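Local coordinates for protein flagellin B1 (Methanocaldococcus jannaschii DSM 2661, PDB 5YA6) that probably serves as a building block of the archaellum, the archaeal swimming filament, its outer beta-rich domain carrying a bound calcium ion, at residues B[25-33]-B[128-136]; B[45-56]-B[136-146]. All blocks are in the same frame, centred on the assembly; numbering follows the deposited sequence.

In the fold
Both contacts reach the same mixed beta sheet, contact 1 through a loop docked on strand 28-38, and their centres lie about 19 Å apart. Along the chain their segments alternate, 25-33, 45-56, 128-136 and 136-146, so the pairings cross. Ser-136 is common to both: the loop that follows helix 124-128 first meets strand 28-38, then runs into strand 137-143, which pairs with strand 51-56 in contact 2. Tyr-56 and Leu-54 of contact 2 pack against Phe-128, and Tyr-56 also against Lys-130 and Pro-133. Strands 59-69, 94-99 and 117-123 separate 51-56 from 28-38 in the sheet, and the loop joins these two regions.

Contact 1 of 2, residues B[25-33]-B[128-136]; sequences TLGGIDKLA and FNKAIPTRS
Ile-29 and Ile-132 form one isolated antiparallel bridge, a hydrogen-bonded pair whose CA atoms stand 4.8 Å apart, where the loop after helix 124-128 touches the start of strand 28-38. Two nearly straight backbone bonds close it: Ile-29 N gives to Ile-132 O at 3.0 Å and Ile-132 N to Ile-29 O at 2.8 Å. Just before it, Gly-27 and Gly-28 sit opposite Asp-23 in a G1 beta bulge, and the positive phi of Gly-27 is a conformation that glycine adopts easily. At Gly-28 the lack of a side chain lets the chains close up, its CA coming within 3.3 Å of Ile-132 O.

The methyl of Ala-131 points into segment 25-33, its CB 3.6 Å from Gly-28 C and 4.1 Å from Leu-26 CB; a small side chain suits a place pressed against main chain. The two isoleucines meet through their beta carbons. In Ile-132, CG1 lies beside the backbone N (chi1 -54°), which brings it to 3.7 Å from Ile-29 O, and the extended chi2 (163°) then directs CD1 to within 4.4 Å of Leu-32 CD2. Branched aliphatic residues fit here, because Ile-29 and Leu-32 also pack on Leu-167 of strand 164-168.

Beside the bridge, at the turn before the bulge, one water donates to Leu-26 O and accepts from Ala-131 N, linking the two backbones where no direct bond joins them. Asp-30 turns its side chain from the loop and bonds His-21. Ser-136 OG closes back on Pro-133 O across the bend, from above the carbonyl plane. The contact thus ties the loop to the strand by two straight N-H bonds, with Ile-132 O shared between Ile-29 N and Tyr-160 OH and buried aliphatic groups alongside.

Contact 2 of 2, residues B[45-56]-B[136-146]; sequences IDLKNAKLFLIY and SEVSGQFQPEF
Lys-51 to Ile-55 pair antiparallel with Gln-143 to Ser-139 through six backbone hydrogen bonds, the shortest from Ile-55 N to Ser-139 O at 2.7 Å. Gly-140, opposite Leu-54, lets the strands draw together, their CA atoms 4.3 Å apart. Glu-137 O lies at the edge of the Tyr-56 ring, in its plane, 3.6 Å from CD1.

Packing is densest around Phe-142. With CG anti to the backbone N (chi1 -174°), its ring reaches toward the turn 47-50 that leads into strand 51-56, where CZ lies 3.5 Å from Ala-50 CB and CE2 3.9 Å from Leu-47 CD2. Leu-47 and Leu-52, suitably apolar, cross it at about a right angle, and Tyr-95 meets it edge-to-face.

The outer rim of this turn is looser and wetter. Waters link Asp-46 O to the amides of Glu-145 and Phe-146, and another joins Asp-46 OD2 to Glu-145 OE2. Asp-46 OD1 accepts from Lys-48 N, in an Asx turn, and from Lys-48 NZ, in a salt bridge, from opposite faces of its carboxylate.

Strands 59-69 and 150-155 flank the pair, Leu-13 of strand 13-23 packs on Phe-142, and the face bearing Ile-55 and Gln-141 meets the second subunit.

Contact 1 of 2, residues B[25-33]-B[128-136]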
loop_
_atom_site.group_PDB
_atom_site.type_symbol
_atom_site.label_atom_id
_atom_site.label_comp_id
_atom_site.label_asym_id
_atom_site.label_seq_id
_atom_site.Cartn_x
_atom_site.Cartn_y
_atom_site.Cartn_z
ATOM N N THR B 25 -16.323 -1.187 -21.942
ATOM C CA THR B 25 -17.190 -2.363 -21.894
ATOM C C THR B 25 -17.077 -3.178 -20.640
ATOM O O THR B 25 -17.913 -4.037 -20.358
ATOM C CB THR B 25 -16.996 -3.277 -23.152
ATOM O OG1 THR B 25 -15.757 -4.024 -23.072
ATOM C CG2 THR B 25 -17.020 -2.490 -24.423
ATOM N N LEU B 26 -15.999 -2.955 -19.868
ATOM C CA LEU B 26 -15.831 -3.646 -18.609
ATOM C C LEU B 26 -16.085 -2.745 -17.405
ATOM O O LEU B 26 -16.027 -3.207 -16.270
ATOM C CB LEU B 26 -14.408 -4.208 -18.545
ATOM C CG LEU B 26 -14.087 -5.424 -19.455
ATOM C CD1 LEU B 26 -12.605 -5.768 -19.328
ATOM C CD2 LEU B 26 -14.983 -6.572 -19.109
ATOM N N GLY B 27 -16.289 -1.466 -17.676
ATOM C CA GLY B 27 -16.718 -0.473 -16.667
ATOM C C GLY B 27 -15.625 0.031 -15.755
ATOM O O GLY B 27 -15.914 0.420 -14.598
ATOM N N GLY B 28 -14.392 -0.048 -16.223
ATOM C CA GLY B 28 -13.260 0.258 -15.363
ATOM C C GLY B 28 -11.892 0.038 -15.929
ATOM O O GLY B 28 -11.725 -0.310 -17.114
ATOM N N ILE B 29 -10.899 0.173 -15.045
ATOM C CA ILE B 29 -9.536 -0.079 -15.427
ATOM C C ILE B 29 -9.212 -1.580 -15.409
ATOM O O ILE B 29 -9.311 -2.215 -14.347
ATOM C CB ILE B 29 -8.560 0.770 -14.577
ATOM C CG1 ILE B 29 -8.781 2.245 -14.979
ATOM C CG2 ILE B 29 -7.114 0.291 -14.719
ATOM C CD1 ILE B 29 -8.002 3.193 -14.154
ATOM N N ASP B 30 -8.895 -2.136 -16.570
ATOM C CA ASP B 30 -8.667 -3.570 -16.641
ATOM C C ASP B 30 -7.185 -3.933 -16.607
ATOM O O ASP B 30 -6.856 -5.069 -16.386
ATOM C CB ASP B 30 -9.351 -4.166 -17.881
ATOM C CG ASP B 30 -8.744 -3.657 -19.176
ATOM O OD1 ASP B 30 -8.688 -2.449 -19.326
ATOM O OD2 ASP B 30 -8.290 -4.450 -20.045
ATOM N N LYS B 31 -6.291 -2.981 -16.885
ATOM C CA LYS B 31 -4.883 -3.233 -16.962
ATOM C C LYS B 31 -4.104 -2.071 -16.362
ATOM O O LYS B 31 -4.570 -0.865 -16.450
ATOM C CB LYS B 31 -4.404 -3.452 -18.395
ATOM C CG LYS B 31 -4.879 -4.714 -19.094
ATOM C CD LYS B 31 -4.348 -4.704 -20.531
ATOM C CE LYS B 31 -4.454 -6.054 -21.121
ATOM N NZ LYS B 31 -3.977 -6.033 -22.549
ATOM N N LEU B 32 -2.973 -2.404 -15.735
ATOM C CA LEU B 32 -2.064 -1.411 -15.085
ATOM C C LEU B 32 -0.692 -1.539 -15.716
ATOM O O LEU B 32 -0.249 -2.639 -16.039
ATOM C CB LEU B 32 -1.927 -1.604 -13.570
ATOM C CG LEU B 32 -3.217 -1.484 -12.775
ATOM C CD1 LEU B 32 -3.010 -1.975 -11.380
ATOM C CD2 LEU B 32 -3.730 -0.049 -12.799
ATOM N N ALA B 33 0.023 -0.437 -15.788
ATOM C CA ALA B 33 1.405 -0.409 -16.220
ATOM C C ALA B 33 2.174 0.382 -15.159
ATOM O O ALA B 33 1.962 1.628 -14.991
ATOM C CB ALA B 33 1.524 0.233 -17.603
ATOM N N PHE B 128 -7.954 -9.065 -9.902
ATOM C CA PHE B 128 -8.994 -8.631 -8.992
ATOM C C PHE B 128 -10.345 -9.216 -9.322
ATOM O O PHE B 128 -11.283 -8.956 -8.593
ATOM C CB PHE B 128 -9.061 -7.075 -8.992
ATOM C CG PHE B 128 -7.742 -6.381 -8.642
ATOM C CD1 PHE B 128 -6.930 -6.820 -7.618
ATOM C CD2 PHE B 128 -7.309 -5.290 -9.373
ATOM C CE1 PHE B 128 -5.739 -6.160 -7.295
ATOM C CE2 PHE B 128 -6.137 -4.641 -9.050
ATOM C CZ PHE B 128 -5.333 -5.088 -8.018
ATOM N N ASN B 129 -10.433 -9.927 -10.451
ATOM C CA ASN B 129 -11.638 -10.542 -10.982
ATOM C C ASN B 129 -12.708 -9.563 -11.418
ATOM O O ASN B 129 -13.855 -9.905 -11.548
ATOM C CB ASN B 129 -12.170 -11.590 -9.977
ATOM C CG ASN B 129 -11.341 -12.840 -10.021
ATOM O OD1 ASN B 129 -10.500 -13.055 -9.159
ATOM N ND2 ASN B 129 -11.515 -13.610 -11.072
ATOM N N LYS B 130 -12.310 -8.315 -11.641
ATOM C CA LYS B 130 -13.181 -7.295 -12.212
ATOM C C LYS B 130 -12.325 -6.099 -12.536
ATOM O O LYS B 130 -11.175 -6.025 -12.063
ATOM C CB LYS B 130 -14.245 -6.836 -11.200
ATOM C CG LYS B 130 -13.666 -6.369 -9.867
ATOM C CD LYS B 130 -14.550 -5.272 -9.264
ATOM C CE LYS B 130 -14.201 -4.988 -7.802
ATOM N NZ LYS B 130 -14.566 -6.132 -6.918
ATOM N N ALA B 131 -12.863 -5.184 -13.356
ATOM C CA ALA B 131 -12.117 -3.978 -13.669
ATOM C C ALA B 131 -12.226 -3.046 -12.470
ATOM O O ALA B 131 -13.166 -3.127 -11.707
ATOM C CB ALA B 131 -12.643 -3.336 -14.934
ATOM N N ILE B 132 -11.232 -2.186 -12.294
ATOM C CA ILE B 132 -11.223 -1.301 -11.129
ATOM C C ILE B 132 -12.143 -0.104 -11.365
ATOM O O ILE B 132 -11.943 0.664 -12.328
ATOM C CB ILE B 132 -9.809 -0.808 -10.838
ATOM C CG1 ILE B 132 -8.809 -1.992 -10.700
ATOM C CG2 ILE B 132 -9.829 0.065 -9.618
ATOM C CD1 ILE B 132 -7.394 -1.520 -10.822
ATOM N N PRO B 133 -13.177 0.045 -10.524
ATOM C CA PRO B 133 -14.095 1.160 -10.763
ATOM C C PRO B 133 -13.548 2.482 -10.283
ATOM O O PRO B 133 -12.456 2.568 -9.687
ATOM C CB PRO B 133 -15.329 0.767 -9.954
ATOM C CG PRO B 133 -14.855 -0.145 -8.930
ATOM C CD PRO B 133 -13.608 -0.812 -9.404
ATOM N N THR B 134 -14.275 3.534 -10.576
ATOM C CA THR B 134 -13.866 4.869 -10.199
ATOM C C THR B 134 -13.746 4.993 -8.653
ATOM O O THR B 134 -14.405 4.264 -7.898
ATOM C CB THR B 134 -14.924 5.882 -10.703
ATOM O OG1 THR B 134 -16.210 5.529 -10.210
ATOM C CG2 THR B 134 -14.938 5.960 -12.185
ATOM N N ARG B 135 -12.841 5.884 -8.230
ATOM C CA ARG B 135 -12.650 6.268 -6.808
ATOM C C ARG B 135 -12.159 5.107 -5.971
ATOM O O ARG B 135 -12.524 4.999 -4.803
ATOM C CB ARG B 135 -13.917 6.863 -6.222
ATOM C CG ARG B 135 -14.407 8.062 -7.014
ATOM C CD ARG B 135 -15.242 8.950 -6.117
ATOM N NE ARG B 135 -16.490 8.315 -5.744
ATOM C CZ ARG B 135 -17.259 8.668 -4.721
ATOM N NH1 ARG B 135 -18.434 7.998 -4.497
ATOM N NH2 ARG B 135 -16.874 9.686 -3.921
ATOM N N SER B 136 -11.327 4.234 -6.554
ATOM C CA SER B 136 -10.865 3.049 -5.906
ATOM C C SER B 136 -9.408 3.268 -5.383
ATOM O O SER B 136 -8.487 3.690 -6.106
ATOM C CB SER B 136 -10.812 1.888 -6.851
ATOM O OG SER B 136 -12.103 1.358 -7.128
HETATM O O HOH W 1 -15.420 -5.385 -14.842
#

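Contact 2 of 2, residues B[45-56]-B[136-146]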
loop_
_atom_site.group_PDB
_atom_site.type_symbol
_atom_site.label_atom_id
_atom_site.label_comp_id
_atom_site.label_asym_id
_atom_site.label_seq_id
_atom_site.Cartn_x
_atom_site.Cartn_y
_atom_site.Cartn_z
ATOM N N ILE B 45 20.138 -4.792 -9.740
ATOM C CA ILE B 45 19.134 -5.551 -9.019
ATOM C C ILE B 45 18.497 -6.619 -9.917
ATOM O O ILE B 45 17.987 -6.327 -11.000
ATOM C CB ILE B 45 18.055 -4.604 -8.514
ATOM C CG1 ILE B 45 18.671 -3.628 -7.489
ATOM C CG2 ILE B 45 16.896 -5.363 -7.811
ATOM C CD1 ILE B 45 17.797 -2.427 -7.301
ATOM N N ASP B 46 18.497 -7.842 -9.435
ATOM C CA ASP B 46 17.871 -8.962 -10.134
ATOM C C ASP B 46 16.359 -8.869 -9.866
ATOM O O ASP B 46 15.942 -8.886 -8.681
ATOM C CB ASP B 46 18.446 -10.273 -9.559
ATOM C CG ASP B 46 17.847 -11.526 -10.163
ATOM O OD1 ASP B 46 17.166 -11.449 -11.187
ATOM O OD2 ASP B 46 18.080 -12.623 -9.563
ATOM N N LEU B 47 15.548 -8.814 -10.932
ATOM C CA LEU B 47 14.072 -8.756 -10.848
ATOM C C LEU B 47 13.395 -10.104 -10.833
ATOM O O LEU B 47 12.202 -10.222 -10.541
ATOM C CB LEU B 47 13.489 -7.904 -12.014
ATOM C CG LEU B 47 13.913 -6.432 -12.041
ATOM C CD1 LEU B 47 13.174 -5.643 -13.072
ATOM C CD2 LEU B 47 13.676 -5.757 -10.660
ATOM N N LYS B 48 14.160 -11.179 -11.129
ATOM C CA LYS B 48 13.530 -12.439 -11.416
ATOM C C LYS B 48 12.790 -13.049 -10.220
ATOM O O LYS B 48 11.789 -13.737 -10.456
ATOM C CB LYS B 48 14.546 -13.440 -12.043
ATOM C CG LYS B 48 14.951 -13.051 -13.439
ATOM C CD LYS B 48 16.000 -13.945 -14.109
ATOM C CE LYS B 48 17.359 -13.983 -13.397
ATOM N NZ LYS B 48 18.036 -12.678 -13.421
ATOM N N ASN B 49 13.156 -12.762 -8.960
ATOM C CA ASN B 49 12.368 -13.231 -7.780
ATOM C C ASN B 49 11.556 -12.139 -7.114
ATOM O O ASN B 49 11.061 -12.310 -6.008
ATOM C CB ASN B 49 13.347 -13.827 -6.758
ATOM C CG ASN B 49 13.985 -15.032 -7.306
ATOM O OD1 ASN B 49 15.151 -15.005 -7.711
ATOM N ND2 ASN B 49 13.185 -16.069 -7.482
ATOM N N ALA B 50 11.417 -11.019 -7.801
ATOM C CA ALA B 50 10.775 -9.845 -7.224
ATOM C C ALA B 50 9.292 -10.083 -7.135
ATOM O O ALA B 50 8.675 -10.693 -8.040
ATOM C CB ALA B 50 11.094 -8.595 -8.053
ATOM N N LYS B 51 8.659 -9.626 -6.047
ATOM C CA LYS B 51 7.280 -9.855 -5.825
ATOM C C LYS B 51 6.591 -8.498 -5.831
ATOM O O LYS B 51 7.132 -7.535 -5.314
ATOM C CB LYS B 51 7.053 -10.558 -4.509
ATOM C CG LYS B 51 7.543 -12.028 -4.545
ATOM C CD LYS B 51 7.809 -12.642 -3.189
ATOM C CE LYS B 51 8.210 -14.121 -3.312
ATOM N NZ LYS B 51 9.328 -14.428 -4.298
ATOM N N LEU B 52 5.459 -8.466 -6.482
ATOM C CA LEU B 52 4.588 -7.343 -6.530
ATOM C C LEU B 52 3.404 -7.622 -5.594
ATOM O O LEU B 52 2.575 -8.507 -5.843
ATOM C CB LEU B 52 4.133 -7.090 -7.951
ATOM C CG LEU B 52 3.168 -5.905 -8.140
ATOM C CD1 LEU B 52 3.850 -4.599 -7.684
ATOM C CD2 LEU B 52 2.720 -5.804 -9.576
ATOM N N PHE B 53 3.251 -6.758 -4.586
ATOM C CA PHE B 53 2.151 -6.842 -3.596
ATOM C C PHE B 53 1.158 -5.771 -3.899
ATOM O O PHE B 53 1.567 -4.632 -4.061
ATOM C CB PHE B 53 2.753 -6.665 -2.170
ATOM C CG PHE B 53 3.761 -7.730 -1.769
ATOM C CD1 PHE B 53 3.371 -8.904 -1.110
ATOM C CD2 PHE B 53 5.081 -7.553 -1.997
ATOM C CE1 PHE B 53 4.308 -9.892 -0.792
ATOM C CE2 PHE B 53 6.029 -8.522 -1.657
ATOM C CZ PHE B 53 5.638 -9.693 -1.030
ATOM N N LEU B 54 -0.101 -6.103 -4.064
ATOM C CA LEU B 54 -1.134 -5.131 -4.315
ATOM C C LEU B 54 -2.355 -5.360 -3.423
ATOM O O LEU B 54 -2.994 -6.393 -3.542
ATOM C CB LEU B 54 -1.617 -5.252 -5.733
ATOM C CG LEU B 54 -0.602 -4.904 -6.836
ATOM C CD1 LEU B 54 -1.175 -5.271 -8.211
ATOM C CD2 LEU B 54 -0.274 -3.429 -6.802
ATOM N N ILE B 55 -2.779 -4.348 -2.681
ATOM C CA ILE B 55 -4.007 -4.416 -1.909
ATOM C C ILE B 55 -5.115 -3.623 -2.612
ATOM O O ILE B 55 -4.952 -2.467 -3.017
ATOM C CB ILE B 55 -3.784 -3.762 -0.513
ATOM C CG1 ILE B 55 -2.651 -4.400 0.264
ATOM C CG2 ILE B 55 -5.097 -3.765 0.319
ATOM C CD1 ILE B 55 -1.986 -3.516 1.315
ATOM N N TYR B 56 -6.305 -4.261 -2.746
ATOM C CA TYR B 56 -7.448 -3.617 -3.381
ATOM C C TYR B 56 -8.691 -4.380 -2.877
ATOM O O TYR B 56 -8.710 -5.601 -2.867
ATOM C CB TYR B 56 -7.328 -3.557 -4.959
ATOM C CG TYR B 56 -8.652 -3.202 -5.588
ATOM C CD1 TYR B 56 -9.250 -1.976 -5.396
ATOM C CD2 TYR B 56 -9.387 -4.169 -6.312
ATOM C CE1 TYR B 56 -10.524 -1.682 -5.847
ATOM C CE2 TYR B 56 -10.614 -3.854 -6.845
ATOM C CZ TYR B 56 -11.206 -2.636 -6.619
ATOM O OH TYR B 56 -12.478 -2.380 -7.023
ATOM N N SER B 136 -11.327 4.234 -6.554
ATOM C CA SER B 136 -10.865 3.049 -5.906
ATOM C C SER B 136 -9.408 3.268 -5.383
ATOM O O SER B 136 -8.487 3.690 -6.106
ATOM C CB SER B 136 -10.812 1.888 -6.851
ATOM O OG SER B 136 -12.103 1.358 -7.128
ATOM N N GLU B 137 -9.174 2.824 -4.150
ATOM C CA GLU B 137 -7.829 2.909 -3.546
ATOM C C GLU B 137 -7.028 1.655 -3.876
ATOM O O GLU B 137 -7.450 0.523 -3.613
ATOM C CB GLU B 137 -7.907 2.965 -2.021
ATOM C CG GLU B 137 -8.677 4.128 -1.496
ATOM C CD GLU B 137 -7.977 5.432 -1.624
ATOM O OE1 GLU B 137 -6.928 5.552 -2.309
ATOM O OE2 GLU B 137 -8.516 6.410 -1.044
ATOM N N VAL B 138 -5.824 1.861 -4.408
ATOM C CA VAL B 138 -4.875 0.796 -4.659
ATOM C C VAL B 138 -3.540 1.089 -4.010
ATOM O O VAL B 138 -3.025 2.194 -4.174
ATOM C CB VAL B 138 -4.629 0.594 -6.209
ATOM C CG1 VAL B 138 -3.729 -0.622 -6.411
ATOM C CG2 VAL B 138 -5.971 0.276 -6.876
ATOM N N SER B 139 -3.011 0.119 -3.265
ATOM C CA SER B 139 -1.757 0.281 -2.485
ATOM C C SER B 139 -0.866 -0.918 -2.770
ATOM O O SER B 139 -1.339 -2.042 -3.007
ATOM C CB SER B 139 -2.062 0.343 -0.976
ATOM O OG SER B 139 -2.967 1.366 -0.735
ATOM N N GLY B 140 0.434 -0.723 -2.820
ATOM C CA GLY B 140 1.318 -1.875 -3.086
ATOM C C GLY B 140 2.790 -1.555 -2.992
ATOM O O GLY B 140 3.173 -0.399 -2.840
ATOM N N GLN B 141 3.638 -2.592 -3.116
ATOM C CA GLN B 141 5.064 -2.430 -3.133
ATOM C C GLN B 141 5.590 -3.484 -4.125
ATOM O O GLN B 141 5.025 -4.568 -4.265
ATOM C CB GLN B 141 5.727 -2.667 -1.763
ATOM C CG GLN B 141 5.260 -1.594 -0.724
ATOM C CD GLN B 141 6.046 -1.710 0.580
ATOM O OE1 GLN B 141 6.980 -2.496 0.689
ATOM N NE2 GLN B 141 5.701 -0.858 1.569
ATOM N N PHE B 142 6.668 -3.088 -4.831
ATOM C CA PHE B 142 7.455 -4.014 -5.686
ATOM C C PHE B 142 8.792 -4.252 -5.041
ATOM O O PHE B 142 9.611 -3.345 -4.934
ATOM C CB PHE B 142 7.622 -3.421 -7.063
ATOM C CG PHE B 142 8.299 -4.386 -8.049
ATOM C CD1 PHE B 142 7.783 -5.635 -8.240
ATOM C CD2 PHE B 142 9.399 -3.987 -8.798
ATOM C CE1 PHE B 142 8.363 -6.514 -9.127
ATOM C CE2 PHE B 142 9.956 -4.866 -9.713
ATOM C CZ PHE B 142 9.436 -6.112 -9.877
ATOM N N GLN B 143 8.984 -5.488 -4.564
ATOM C CA GLN B 143 10.069 -5.834 -3.688
ATOM C C GLN B 143 10.967 -6.934 -4.336
ATOM O O GLN B 143 10.622 -8.094 -4.347
ATOM C CB GLN B 143 9.477 -6.380 -2.403
ATOM C CG GLN B 143 10.562 -6.727 -1.363
ATOM C CD GLN B 143 11.395 -5.569 -0.919
ATOM O OE1 GLN B 143 10.935 -4.679 -0.168
ATOM N NE2 GLN B 143 12.658 -5.537 -1.407
ATOM N N PRO B 144 12.090 -6.534 -4.818
ATOM C CA PRO B 144 13.052 -7.567 -5.212
ATOM C C PRO B 144 13.634 -8.273 -3.995
ATOM O O PRO B 144 13.515 -7.814 -2.852
ATOM C CB PRO B 144 14.169 -6.726 -5.881
ATOM C CG PRO B 144 13.420 -5.577 -6.429
ATOM C CD PRO B 144 12.570 -5.216 -5.166
ATOM N N GLU B 145 14.328 -9.356 -4.250
ATOM C CA GLU B 145 14.923 -10.073 -3.155
ATOM C C GLU B 145 15.841 -9.192 -2.315
ATOM O O GLU B 145 15.801 -9.257 -1.052
ATOM C CB GLU B 145 15.635 -11.303 -3.682
ATOM C CG GLU B 145 16.276 -12.133 -2.558
ATOM C CD GLU B 145 17.010 -13.366 -3.077
ATOM O OE1 GLU B 145 17.599 -14.100 -2.217
ATOM O OE2 GLU B 145 17.008 -13.627 -4.303
ATOM N N PHE B 146 16.666 -8.416 -3.003
ATOM C CA PHE B 146 17.652 -7.546 -2.391
ATOM C C PHE B 146 17.322 -6.095 -2.697
ATOM O O PHE B 146 16.827 -5.759 -3.803
ATOM C CB PHE B 146 19.047 -7.892 -2.889
ATOM C CG PHE B 146 19.481 -9.286 -2.554
ATOM C CD1 PHE B 146 19.788 -9.630 -1.258
ATOM C CD2 PHE B 146 19.557 -10.254 -3.526
ATOM C CE1 PHE B 146 20.180 -10.914 -0.947
ATOM C CE2 PHE B 146 19.910 -11.545 -3.221
ATOM C CZ PHE B 146 20.247 -11.882 -1.937
HETATM O O HOH W 2 17.175 -8.850 -6.046
HETATM O O HOH W 3 14.420 -10.546 -7.088
HETATM O O HOH W 4 17.279 -11.956 -6.592
#